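Local coordinates for protein ectonucleotide pyrophosphatase/phosphodiesterase family member 5 (PDB 5VEO) that probably hydrolyses phosphodiester bonds of nucleotides at a zinc-containing active site, as an ectoenzyme of the nucleotide pyrophosphatase/phosphodiesterase family, at residues A106-H118 with Y360-L372. The protein carries 1 engineered substitution. Residues are numbered along the deposited sequence; the frame is centred on the assembly and turned at random. Where two conformers were deposited one is given.
Sequences ATPIWITNQRAGH and YSLLCHLLNLTAL
Ile109 reaches from helix 109-115 into the angle between Tyr360, Leu363 and Cys364, and illustrates how two nearly parallel helices, whose axes come within 11.4 Å, can be joined by side chains of both and by the chain that follows the second. Its extended chain, with CG1 anti to the backbone N (chi1 -167°), runs past Tyr360 in the opposite direction, and Ile109 CB meets the ring edge at Tyr360 CE1, 3.8 Å away. The tip turns across Leu363 at about a right angle; Ile109 CD1 lies 3.5 Å from Leu363 CB, a tight fit, and also touches the sulfur of Cys364, which itself lies above one face of the Tyr360 ring, toward its rim. Leu369, just beyond the Schellman turn at Asn368, packs through CD1 on Asn113, while Leu369 CD2 is 3.6 Å from Ala116 CB and also approaches the edge of the His118 ring.

No direct hydrogen bond crosses the interface; water does the bridging. One molecule lies in the plane of the Tyr360 ring, 2.7 Å from Tyr360 OH, donates to Thr107 O and also bonds Thr112 OG1. Tyr360 OH also accepts the N-H of Leu372, with N 3.0 Å away, a bond that ties the returning chain to its own helix; Leu372 CD1 packs against Thr107 CB. A second water links His118 NE2 to Asn368 O.

Asn113 ND2 hydrogen-bonds to Asn167 OD1 and Ser120 OG. Underneath, Ile109 rests on strand 168-173 and Leu363 on strand 16-21, neighbouring parallel strands of the central sheet in this alkaline-phosphatase-like fold.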
ATOM      1  N   ALA A 106      14.010  -5.010   6.614  1.00 16.74           N
ATOM      2  CA  ALA A 106      12.985  -5.242   7.618  1.00 15.78           C
ATOM      3  C   ALA A 106      12.602  -6.713   7.576  1.00 15.29           C
ATOM      4  O   ALA A 106      13.099  -7.482   6.744  1.00 17.89           O
ATOM      5  CB  ALA A 106      11.755  -4.357   7.389  1.00 16.13           C
ATOM      6  N   THR A 107      11.709  -7.092   8.483  1.00 14.51           N
ATOM      7  CA  THR A 107      11.193  -8.456   8.574  1.00 17.42           C
ATOM      8  C   THR A 107       9.672  -8.405   8.624  1.00 15.74           C
ATOM      9  O   THR A 107       9.112  -7.896   9.617  1.00 15.51           O
ATOM     10  CB  THR A 107      11.748  -9.158   9.810  1.00 16.65           C
ATOM     11  OG1 THR A 107      13.168  -9.271   9.685  1.00 20.33           O
ATOM     12  CG2 THR A 107      11.132 -10.547   9.966  1.00 20.12           C
ATOM     13  N   PRO A 108       8.967  -8.918   7.613  1.00 13.30           N
ATOM     14  CA  PRO A 108       7.500  -8.869   7.643  1.00 13.97           C
ATOM     15  C   PRO A 108       6.926  -9.811   8.688  1.00 13.28           C
ATOM     16  O   PRO A 108       7.534 -10.817   9.075  1.00 14.64           O
ATOM     17  CB  PRO A 108       7.098  -9.295   6.228  1.00 14.06           C
ATOM     18  CG  PRO A 108       8.236 -10.189   5.790  1.00 14.61           C
ATOM     19  CD  PRO A 108       9.464  -9.560   6.382  1.00 14.27           C
ATOM     20  N   ILE A 109       5.705  -9.480   9.114  1.00 11.90           N
ATOM     21  CA  ILE A 109       5.099 -10.140  10.260  1.00 13.30           C
ATOM     22  C   ILE A 109       4.904 -11.646  10.044  1.00 14.05           C
ATOM     23  O   ILE A 109       4.880 -12.407  11.012  1.00 15.01           O
ATOM     24  CB  ILE A 109       3.779  -9.436  10.618  1.00 12.95           C
ATOM     25  CG1 ILE A 109       3.322  -9.916  11.995  1.00 12.95           C
ATOM     26  CG2 ILE A 109       2.715  -9.665   9.548  1.00 14.42           C
ATOM     27  CD1 ILE A 109       2.102  -9.199  12.511  1.00 15.52           C
ATOM     28  N   TRP A 110       4.747 -12.114   8.810  1.00 12.44           N
ATOM     29  CA  TRP A 110       4.559 -13.560   8.660  1.00 12.58           C
ATOM     30  C   TRP A 110       5.790 -14.346   9.120  1.00 14.61           C
ATOM     31  O   TRP A 110       5.652 -15.463   9.648  1.00 16.56           O
ATOM     32  CB  TRP A 110       4.175 -13.921   7.224  1.00 14.05           C
ATOM     33  CG  TRP A 110       5.011 -13.419   6.107  1.00 13.29           C
ATOM     34  CD1 TRP A 110       6.155 -13.986   5.616  1.00 15.32           C
ATOM     35  CD2 TRP A 110       4.733 -12.293   5.264  1.00 11.84           C
ATOM     36  NE1 TRP A 110       6.616 -13.276   4.535  1.00 14.03           N
ATOM     37  CE2 TRP A 110       5.771 -12.219   4.306  1.00 11.83           C
ATOM     38  CE3 TRP A 110       3.726 -11.332   5.236  1.00 13.24           C
ATOM     39  CZ2 TRP A 110       5.806 -11.240   3.323  1.00 12.79           C
ATOM     40  CZ3 TRP A 110       3.777 -10.348   4.267  1.00 13.14           C
ATOM     41  CH2 TRP A 110       4.798 -10.306   3.331  1.00 13.43           C
ATOM     42  N   ILE A 111       6.985 -13.775   8.970  1.00 15.91           N
ATOM     43  CA  ILE A 111       8.188 -14.453   9.450  1.00 15.99           C
ATOM     44  C   ILE A 111       8.196 -14.496  10.971  1.00 16.97           C
ATOM     45  O   ILE A 111       8.466 -15.540  11.572  1.00 19.83           O
ATOM     46  CB  ILE A 111       9.448 -13.771   8.893  1.00 17.46           C
ATOM     47  CG1 ILE A 111       9.461 -13.948   7.379  1.00 19.10           C
ATOM     48  CG2 ILE A 111      10.730 -14.332   9.531  1.00 18.83           C
ATOM     49  CD1 ILE A 111      10.664 -13.352   6.698  1.00 22.08           C
ATOM     50  N   THR A 112       7.878 -13.370  11.616  1.00 18.03           N
ATOM     51  CA  THR A 112       7.805 -13.328  13.074  1.00 17.81           C
ATOM     52  C   THR A 112       6.762 -14.307  13.599  1.00 20.52           C
ATOM     53  O   THR A 112       7.014 -15.046  14.561  1.00 20.88           O
ATOM     54  CB  THR A 112       7.499 -11.898  13.522  1.00 20.34           C
ATOM     55  OG1 THR A 112       8.545 -11.035  13.058  1.00 19.99           O
ATOM     56  CG2 THR A 112       7.384 -11.783  15.031  1.00 20.64           C
ATOM     57  N   ASN A 113       5.603 -14.352  12.947  1.00 17.43           N
ATOM     58  CA  ASN A 113       4.546 -15.290  13.299  1.00 17.21           C
ATOM     59  C   ASN A 113       5.035 -16.731  13.224  1.00 17.74           C
ATOM     60  O   ASN A 113       4.724 -17.551  14.098  1.00 20.91           O
ATOM     61  CB  ASN A 113       3.378 -15.078  12.345  1.00 15.51           C
ATOM     62  CG  ASN A 113       2.138 -15.822  12.745  1.00 17.51           C
ATOM     63  OD1 ASN A 113       1.688 -15.760  13.894  1.00 19.14           O
ATOM     64  ND2 ASN A 113       1.539 -16.494  11.779  1.00 17.54           N
ATOM     65  N   GLN A 114       5.772 -17.059  12.167  1.00 17.44           N
ATOM     66  CA  GLN A 114       6.241 -18.430  11.971  1.00 18.39           C
ATOM     67  C   GLN A 114       7.385 -18.776  12.913  1.00 22.42           C
ATOM     68  O   GLN A 114       7.485 -19.930  13.367  1.00 23.67           O
ATOM     69  CB  GLN A 114       6.606 -18.599  10.498  1.00 18.36           C
ATOM     70  CG  GLN A 114       5.313 -18.647   9.665  1.00 17.91           C
ATOM     71  CD  GLN A 114       5.448 -18.230   8.209  1.00 15.59           C
ATOM     72  OE1 GLN A 114       4.458 -17.793   7.589  1.00 16.39           O
ATOM     73  NE2 GLN A 114       6.638 -18.413   7.634  1.00 18.07           N
ATOM     74  N   ARG A 115       8.226 -17.800  13.260  1.00 22.77           N
ATOM     75  CA  ARG A 115       9.249 -18.043  14.273  1.00 22.95           C
ATOM     76  C   ARG A 115       8.638 -18.325  15.638  1.00 23.42           C
ATOM     77  O   ARG A 115       9.278 -18.989  16.467  1.00 27.63           O
ATOM     78  CB  ARG A 115      10.204 -16.849  14.360  1.00 24.73           C
ATOM     79  CG  ARG A 115      11.107 -16.725  13.145  1.00 28.36           C
ATOM     80  CD  ARG A 115      12.039 -15.530  13.194  1.00 28.94           C
ATOM     81  NE  ARG A 115      12.887 -15.506  12.002  1.00 33.17           N
ATOM     82  CZ  ARG A 115      13.530 -14.437  11.543  1.00 36.30           C
ATOM     83  NH1 ARG A 115      13.424 -13.267  12.160  1.00 36.97           N
ATOM     84  NH2 ARG A 115      14.274 -14.538  10.451  1.00 34.20           N
ATOM     85  N   ALA A 116       7.415 -17.862  15.882  1.00 22.98           N
ATOM     86  CA  ALA A 116       6.687 -18.156  17.109  1.00 24.30           C
ATOM     87  C   ALA A 116       5.928 -19.479  17.046  1.00 23.82           C
ATOM     88  O   ALA A 116       5.214 -19.815  18.001  1.00 27.42           O
ATOM     89  CB  ALA A 116       5.714 -17.011  17.423  1.00 26.23           C
ATOM     90  N   GLY A 117       6.045 -20.219  15.949  1.00 23.10           N
ATOM     91  CA  GLY A 117       5.433 -21.524  15.816  1.00 26.80           C
ATOM     92  C   GLY A 117       4.100 -21.570  15.105  1.00 26.09           C
ATOM     93  O   GLY A 117       3.477 -22.637  15.072  1.00 29.14           O
ATOM     94  N   HIS A 118       3.647 -20.455  14.526  1.00 20.34           N
ATOM     95  CA  HIS A 118       2.377 -20.404  13.823  1.00 17.35           C
ATOM     96  C   HIS A 118       2.612 -20.516  12.314  1.00 18.26           C
ATOM     97  O   HIS A 118       3.749 -20.559  11.834  1.00 23.42           O
ATOM     98  CB  HIS A 118       1.623 -19.105  14.158  1.00 20.35           C
ATOM     99  CG  HIS A 118       1.537 -18.810  15.626  1.00 23.10           C
ATOM    100  ND1 HIS A 118       0.735 -19.531  16.484  1.00 25.51           N
ATOM    101  CD2 HIS A 118       2.140 -17.863  16.384  1.00 20.56           C
ATOM    102  CE1 HIS A 118       0.854 -19.047  17.708  1.00 27.00           C
ATOM    103  NE2 HIS A 118       1.702 -18.035  17.676  1.00 24.84           N
ATOM    104  N   TYR A 360       0.601  -2.935  12.361  1.00 12.91           N
ATOM    105  CA  TYR A 360       1.544  -3.972  12.772  1.00 14.13           C
ATOM    106  C   TYR A 360       1.475  -4.222  14.275  1.00 13.92           C
ATOM    107  O   TYR A 360       1.445  -5.377  14.719  1.00 14.80           O
ATOM    108  CB  TYR A 360       2.944  -3.551  12.350  1.00 13.62           C
ATOM    109  CG  TYR A 360       4.075  -4.473  12.776  1.00 13.32           C
ATOM    110  CD1 TYR A 360       4.335  -5.653  12.094  1.00 13.22           C
ATOM    111  CD2 TYR A 360       4.918  -4.124  13.821  1.00 16.36           C
ATOM    112  CE1 TYR A 360       5.385  -6.482  12.465  1.00 15.74           C
ATOM    113  CE2 TYR A 360       5.974  -4.934  14.189  1.00 16.72           C
ATOM    114  CZ  TYR A 360       6.194  -6.113  13.523  1.00 15.33           C
ATOM    115  OH  TYR A 360       7.248  -6.896  13.910  1.00 17.86           O
ATOM    116  N   SER A 361       1.431  -3.152  15.075  1.00 15.63           N
ATOM    117  CA  SER A 361       1.368  -3.311  16.528  0.61 17.15           C
ATOM    118  C   SER A 361       0.079  -4.000  16.937  1.00 19.23           C
ATOM    119  O   SER A 361       0.065  -4.832  17.856  1.00 20.38           O
ATOM    120  CB  SER A 361       1.454  -1.941  17.209  0.61 19.25           C
ATOM    121  OG  SER A 361       2.653  -1.260  16.895  0.61 22.62           O
ATOM    122  N   LEU A 362      -1.017  -3.657  16.257  1.00 17.26           N
ATOM    123  CA  LEU A 362      -2.302  -4.292  16.514  1.00 17.77           C
ATOM    124  C   LEU A 362      -2.251  -5.774  16.166  1.00 16.60           C
ATOM    125  O   LEU A 362      -2.711  -6.618  16.945  1.00 17.82           O
ATOM    126  CB  LEU A 362      -3.392  -3.590  15.703  1.00 17.84           C
ATOM    127  CG  LEU A 362      -4.803  -4.159  15.793  1.00 20.38           C
ATOM    128  CD1 LEU A 362      -5.260  -4.106  17.211  1.00 23.57           C
ATOM    129  CD2 LEU A 362      -5.776  -3.389  14.898  1.00 21.36           C
ATOM    130  N   LEU A 363      -1.697  -6.108  14.991  1.00 16.05           N
ATOM    131  CA  LEU A 363      -1.568  -7.508  14.581  1.00 14.16           C
ATOM    132  C   LEU A 363      -0.748  -8.304  15.582  1.00 15.47           C
ATOM    133  O   LEU A 363      -1.124  -9.421  15.970  1.00 17.73           O
ATOM    134  CB  LEU A 363      -0.915  -7.607  13.202  1.00 13.74           C
ATOM    135  CG  LEU A 363      -1.700  -7.020  12.018  1.00 15.29           C
ATOM    136  CD1 LEU A 363      -1.001  -7.204  10.705  1.00 15.66           C
ATOM    137  CD2 LEU A 363      -3.078  -7.625  11.922  1.00 20.37           C
ATOM    138  N   CYS A 364       0.407  -7.768  15.976  1.00 17.16           N
ATOM    139  CA  CYS A 364       1.251  -8.477  16.934  1.00 18.64           C
ATOM    140  C   CYS A 364       0.526  -8.680  18.256  1.00 20.04           C
ATOM    141  O   CYS A 364       0.665  -9.732  18.894  1.00 21.89           O
ATOM    142  CB  CYS A 364       2.562  -7.719  17.146  1.00 18.39           C
ATOM    143  SG  CYS A 364       3.697  -7.816  15.740  1.00 19.81           S
ATOM    144  N   HIS A 365      -0.256  -7.688  18.685  1.00 20.39           N
ATOM    145  CA  HIS A 365      -1.048  -7.851  19.899  1.00 19.56           C
ATOM    146  C   HIS A 365      -2.075  -8.966  19.739  1.00 20.03           C
ATOM    147  O   HIS A 365      -2.192  -9.847  20.597  1.00 23.72           O
ATOM    148  CB  HIS A 365      -1.740  -6.538  20.265  1.00 19.79           C
ATOM    149  CG  HIS A 365      -2.641  -6.660  21.452  1.00 23.42           C
ATOM    150  ND1 HIS A 365      -2.179  -6.571  22.747  1.00 29.59           N
ATOM    151  CD2 HIS A 365      -3.969  -6.906  21.542  1.00 27.11           C
ATOM    152  CE1 HIS A 365      -3.187  -6.731  23.585  1.00 30.34           C
ATOM    153  NE2 HIS A 365      -4.284  -6.951  22.880  1.00 29.87           N
ATOM    154  N   LEU A 366      -2.839  -8.941  18.646  1.00 18.80           N
ATOM    155  CA  LEU A 366      -3.875  -9.947  18.453  1.00 20.08           C
ATOM    156  C   LEU A 366      -3.282 -11.346  18.419  1.00 19.84           C
ATOM    157  O   LEU A 366      -3.868 -12.292  18.957  1.00 23.57           O
ATOM    158  CB  LEU A 366      -4.638  -9.670  17.161  1.00 22.05           C
ATOM    159  CG  LEU A 366      -5.487  -8.409  17.190  1.00 19.56           C
ATOM    160  CD1 LEU A 366      -5.978  -8.080  15.771  1.00 23.75           C
ATOM    161  CD2 LEU A 366      -6.651  -8.574  18.144  1.00 27.06           C
ATOM    162  N   LEU A 367      -2.127 -11.497  17.785  1.00 19.05           N
ATOM    163  CA  LEU A 367      -1.513 -12.801  17.588  1.00 18.39           C
ATOM    164  C   LEU A 367      -0.564 -13.183  18.715  1.00 21.41           C
ATOM    165  O   LEU A 367       0.085 -14.233  18.633  1.00 22.37           O
ATOM    166  CB  LEU A 367      -0.771 -12.810  16.257  1.00 19.42           C
ATOM    167  CG  LEU A 367      -1.633 -12.547  15.018  1.00 19.74           C
ATOM    168  CD1 LEU A 367      -0.755 -12.457  13.783  1.00 23.54           C
ATOM    169  CD2 LEU A 367      -2.690 -13.632  14.858  1.00 27.26           C
ATOM    170  N   ASN A 368      -0.450 -12.360  19.752  1.00 25.08           N
ATOM    171  CA  ASN A 368       0.455 -12.645  20.860  1.00 25.80           C
ATOM    172  C   ASN A 368       1.884 -12.870  20.361  1.00 26.15           C
ATOM    173  O   ASN A 368       2.556 -13.842  20.719  1.00 28.21           O
ATOM    174  CB  ASN A 368      -0.038 -13.852  21.650  1.00 25.99           C
ATOM    175  CG  ASN A 368       0.564 -13.921  23.024  1.00 39.07           C
ATOM    176  OD1 ASN A 368       0.969 -12.905  23.588  1.00 44.42           O
ATOM    177  ND2 ASN A 368       0.638 -15.125  23.575  1.00 41.14           N
ATOM    178  N   LEU A 369       2.341 -11.955  19.513  1.00 23.37           N
ATOM    179  CA  LEU A 369       3.702 -11.932  19.006  1.00 20.77           C
ATOM    180  C   LEU A 369       4.475 -10.787  19.631  1.00 20.87           C
ATOM    181  O   LEU A 369       3.918  -9.727  19.927  1.00 25.99           O
ATOM    182  CB  LEU A 369       3.734 -11.750  17.481  1.00 19.17           C
ATOM    183  CG  LEU A 369       2.968 -12.769  16.669  1.00 18.59           C
ATOM    184  CD1 LEU A 369       2.975 -12.362  15.198  1.00 20.45           C
ATOM    185  CD2 LEU A 369       3.587 -14.149  16.847  1.00 22.55           C
ATOM    186  N   THR A 370       5.779 -10.994  19.773  1.00 24.20           N
ATOM    187  CA  THR A 370       6.683  -9.927  20.178  1.00 26.50           C
ATOM    188  C   THR A 370       7.030  -9.097  18.951  1.00 25.73           C
ATOM    189  O   THR A 370       7.710  -9.572  18.040  1.00 25.80           O
ATOM    190  CB  THR A 370       7.934 -10.503  20.829  1.00 29.87           C
ATOM    191  OG1 THR A 370       7.553 -11.221  22.009  1.00 30.75           O
ATOM    192  CG2 THR A 370       8.901  -9.386  21.203  1.00 33.68           C
ATOM    193  N   ALA A 371       6.545  -7.862  18.920  1.00 22.43           N
ATOM    194  CA  ALA A 371       6.792  -6.985  17.788  1.00 22.88           C
ATOM    195  C   ALA A 371       8.270  -6.636  17.671  1.00 21.34           C
ATOM    196  O   ALA A 371       8.944  -6.374  18.669  1.00 25.94           O
ATOM    197  CB  ALA A 371       5.967  -5.708  17.951  1.00 20.40           C
ATOM    198  N   LEU A 372       8.774  -6.601  16.440  1.00 19.45           N
ATOM    199  CA  LEU A 372      10.088  -6.026  16.201  1.00 18.89           C
ATOM    200  C   LEU A 372      10.006  -4.504  16.267  1.00 19.90           C
ATOM    201  O   LEU A 372       8.921  -3.924  16.213  1.00 22.29           O
ATOM    202  CB  LEU A 372      10.621  -6.479  14.850  1.00 20.17           C
ATOM    203  CG  LEU A 372      10.765  -7.990  14.660  1.00 21.77           C
ATOM    204  CD1 LEU A 372      11.195  -8.320  13.250  1.00 23.03           C
ATOM    205  CD2 LEU A 372      11.760  -8.583  15.661  1.00 24.51           C
TER
HETATM  206  O   HOH W   1       7.748  -8.728  11.954  1.00 16.29           O
HETATM  207  O   HOH W   2       2.268 -16.461  19.820  1.00 32.12           O